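Hydrazine synthase subunit alpha (Candidatus Kuenenia stuttgartiensis, PDB 5C2V) condenses hydroxylamine with ammonia to yield hydrazine, the second half-reaction of the anammox hydrazine synthase complex, using bound heme c. Local coordinates at residues Gln288-Phe293 against Pro340-Asp345. Sequence-based numbering, arbitrary orientation.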
loop_
_atom_site.group_PDB
_atom_site.type_symbol
_atom_site.label_atom_id
_atom_site.label_comp_id
_atom_site.label_asym_id
_atom_site.label_seq_id
_atom_site.Cartn_x
_atom_site.Cartn_y
_atom_site.Cartn_z
ATOM N N GLN D 288 -19.604 -0.966 -14.755
ATOM C CA GLN D 288 -21.009 -0.599 -14.922
ATOM C C GLN D 288 -21.285 0.815 -14.420
ATOM O O GLN D 288 -22.273 1.062 -13.729
ATOM C CB GLN D 288 -21.906 -1.611 -14.203
ATOM C CG GLN D 288 -21.706 -3.045 -14.681
ATOM C CD GLN D 288 -22.262 -4.074 -13.717
ATOM O OE1 GLN D 288 -23.042 -3.747 -12.824
ATOM N NE2 GLN D 288 -21.859 -5.328 -13.892
ATOM N N ALA D 289 -20.401 1.740 -14.782
ATOM C CA ALA D 289 -20.493 3.121 -14.322
ATOM C C ALA D 289 -21.549 3.912 -15.087
ATOM O O ALA D 289 -21.583 3.901 -16.318
ATOM C CB ALA D 289 -19.138 3.803 -14.443
ATOM N N LYS D 290 -22.414 4.595 -14.342
ATOM C CA LYS D 290 -23.411 5.485 -14.923
ATOM C C LYS D 290 -23.457 6.785 -14.125
ATOM O O LYS D 290 -22.907 6.863 -13.027
ATOM C CB LYS D 290 -24.788 4.817 -14.955
ATOM C CG LYS D 290 -24.834 3.543 -15.787
ATOM C CD LYS D 290 -26.248 3.003 -15.914
ATOM C CE LYS D 290 -26.250 1.624 -16.555
ATOM N NZ LYS D 290 -25.593 1.627 -17.892
ATOM N N ILE D 291 -24.107 7.805 -14.677
ATOM C CA ILE D 291 -24.115 9.124 -14.052
ATOM C C ILE D 291 -25.526 9.602 -13.715
ATOM O O ILE D 291 -26.435 9.514 -14.542
ATOM C CB ILE D 291 -23.429 10.168 -14.957
ATOM C CG1 ILE D 291 -22.067 9.649 -15.424
ATOM C CG2 ILE D 291 -23.282 11.496 -14.231
ATOM C CD1 ILE D 291 -21.302 10.620 -16.291
ATOM N N THR D 292 -25.700 10.107 -12.497
ATOM C CA THR D 292 -26.991 10.621 -12.049
ATOM C C THR D 292 -27.277 11.994 -12.643
ATOM O O THR D 292 -26.363 12.775 -12.897
ATOM C CB THR D 292 -27.063 10.723 -10.516
ATOM O OG1 THR D 292 -26.068 11.643 -10.050
ATOM C CG2 THR D 292 -26.832 9.364 -9.880
ATOM N N PHE D 293 -28.553 12.271 -12.881
ATOM C CA PHE D 293 -28.966 13.536 -13.475
ATOM C C PHE D 293 -29.108 14.678 -12.466
ATOM O O PHE D 293 -28.718 15.810 -12.751
ATOM C CB PHE D 293 -30.271 13.326 -14.243
ATOM C CG PHE D 293 -30.162 12.287 -15.322
ATOM C CD1 PHE D 293 -29.711 12.628 -16.586
ATOM C CD2 PHE D 293 -30.478 10.963 -15.063
ATOM C CE1 PHE D 293 -29.596 11.672 -17.578
ATOM C CE2 PHE D 293 -30.365 10.003 -16.052
ATOM C CZ PHE D 293 -29.923 10.358 -17.310
ATOM N N PRO D 340 -26.439 -0.771 -11.578
ATOM C CA PRO D 340 -27.271 0.357 -11.142
ATOM C C PRO D 340 -27.766 1.189 -12.324
ATOM O O PRO D 340 -27.028 1.355 -13.295
ATOM C CB PRO D 340 -26.319 1.165 -10.260
ATOM C CG PRO D 340 -24.975 0.908 -10.853
ATOM C CD PRO D 340 -25.003 -0.510 -11.370
ATOM N N TYR D 341 -28.992 1.698 -12.250
ATOM C CA TYR D 341 -29.532 2.521 -13.329
ATOM C C TYR D 341 -30.241 3.780 -12.833
ATOM O O TYR D 341 -31.432 3.742 -12.526
ATOM C CB TYR D 341 -30.486 1.711 -14.204
ATOM C CG TYR D 341 -30.567 2.254 -15.610
ATOM C CD1 TYR D 341 -31.415 3.308 -15.920
ATOM C CD2 TYR D 341 -29.775 1.731 -16.622
ATOM C CE1 TYR D 341 -31.483 3.816 -17.200
ATOM C CE2 TYR D 341 -29.834 2.231 -17.906
ATOM C CZ TYR D 341 -30.690 3.273 -18.188
ATOM O OH TYR D 341 -30.751 3.771 -19.465
ATOM N N PRO D 342 -29.505 4.899 -12.742
ATOM C CA PRO D 342 -30.077 6.178 -12.303
ATOM C C PRO D 342 -31.179 6.681 -13.235
ATOM O O PRO D 342 -31.110 6.470 -14.448
ATOM C CB PRO D 342 -28.877 7.135 -12.326
ATOM C CG PRO D 342 -27.663 6.261 -12.420
ATOM C CD PRO D 342 -28.098 5.037 -13.152
ATOM N N LEU D 343 -32.183 7.345 -12.668
ATOM C CA LEU D 343 -33.258 7.939 -13.455
ATOM C C LEU D 343 -33.233 9.460 -13.339
ATOM O O LEU D 343 -32.793 9.999 -12.324
ATOM C CB LEU D 343 -34.622 7.403 -13.005
ATOM C CG LEU D 343 -35.052 6.010 -13.471
ATOM C CD1 LEU D 343 -36.440 5.679 -12.941
ATOM C CD2 LEU D 343 -35.021 5.916 -14.987
ATOM N N PRO D 344 -33.709 10.158 -14.384
ATOM C CA PRO D 344 -33.861 11.620 -14.384
ATOM C C PRO D 344 -34.797 12.122 -13.284
ATOM O O PRO D 344 -34.816 13.315 -12.986
ATOM C CB PRO D 344 -34.444 11.907 -15.769
ATOM C CG PRO D 344 -33.944 10.793 -16.614
ATOM C CD PRO D 344 -33.952 9.586 -15.720
ATOM N N ASP D 345 -35.559 11.208 -12.691
ATOM C CA ASP D 345 -36.484 11.534 -11.612
ATOM C C ASP D 345 -35.768 11.489 -10.270
ATOM O O ASP D 345 -36.401 11.590 -9.217
ATOM C CB ASP D 345 -37.667 10.565 -11.601
ATOM C CG ASP D 345 -38.304 10.410 -12.963
ATOM O OD1 ASP D 345 -38.292 11.388 -13.739
ATOM O OD2 ASP D 345 -38.813 9.309 -13.259
#
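With CG anti to the carbonyl carbon (chi1 -58°), Phe293 swings its ring toward Pro344, and the same first torsion in Lys290 sends its methylene chain across to Pro340, Tyr341 and Pro342. Pro344 lies over one face of the phenyl ring, its CG 4.0 Å from the ring centroid and 22° off the normal, a CH-pi contact; a rigid proline ring, rich in polarised C-H groups, suits this place. CD2 of the Phe293 ring comes within 3.4 Å of Pro344 N, while Pro342 O lies at the ring edge, in plane, and Ile291 O lies above the opposite face, offset toward the rim. The lysine works mainly through its carbon chain. Lys290 CD rests 3.2 Å from Pro340 O. Lys290 CE lies obliquely beside the tyrosine ring, 3.5 Å from Tyr341 CD2, and Lys290 CB packs on Pro342 CD. A long flexible chain suits this place: its methylenes follow a carbonyl, an aromatic ring and a proline, and beyond a bend at the last torsion the ammonium end is left to a cation-pi interaction with Trp232.

Strands 285-291 and 336-342 are the first strands of two successive four-stranded antiparallel sheets, blades of the six-bladed beta-propeller. Their short segments run nearly parallel, 13° apart at 6.9 Å; no hydrogen bond joins 288-293 to 340-345, the blades meeting here by side-chain packing. Pro342 fits such a seam well, because its compact ring brings no amide hydrogen to satisfy. Thr292 turns its methyl to it, CG2 3.9 Å from Pro342 CB, while its hydroxyl hydrogen-bonds with Lys297 N and Asp295 OD1 in its own blade. Gln288 carries its amide on an extended chain that crosses the Pro340 ring at about a right angle, and OE1 accepts a hydrogen bond from Ser339 N, a nearby polar tie to the next blade.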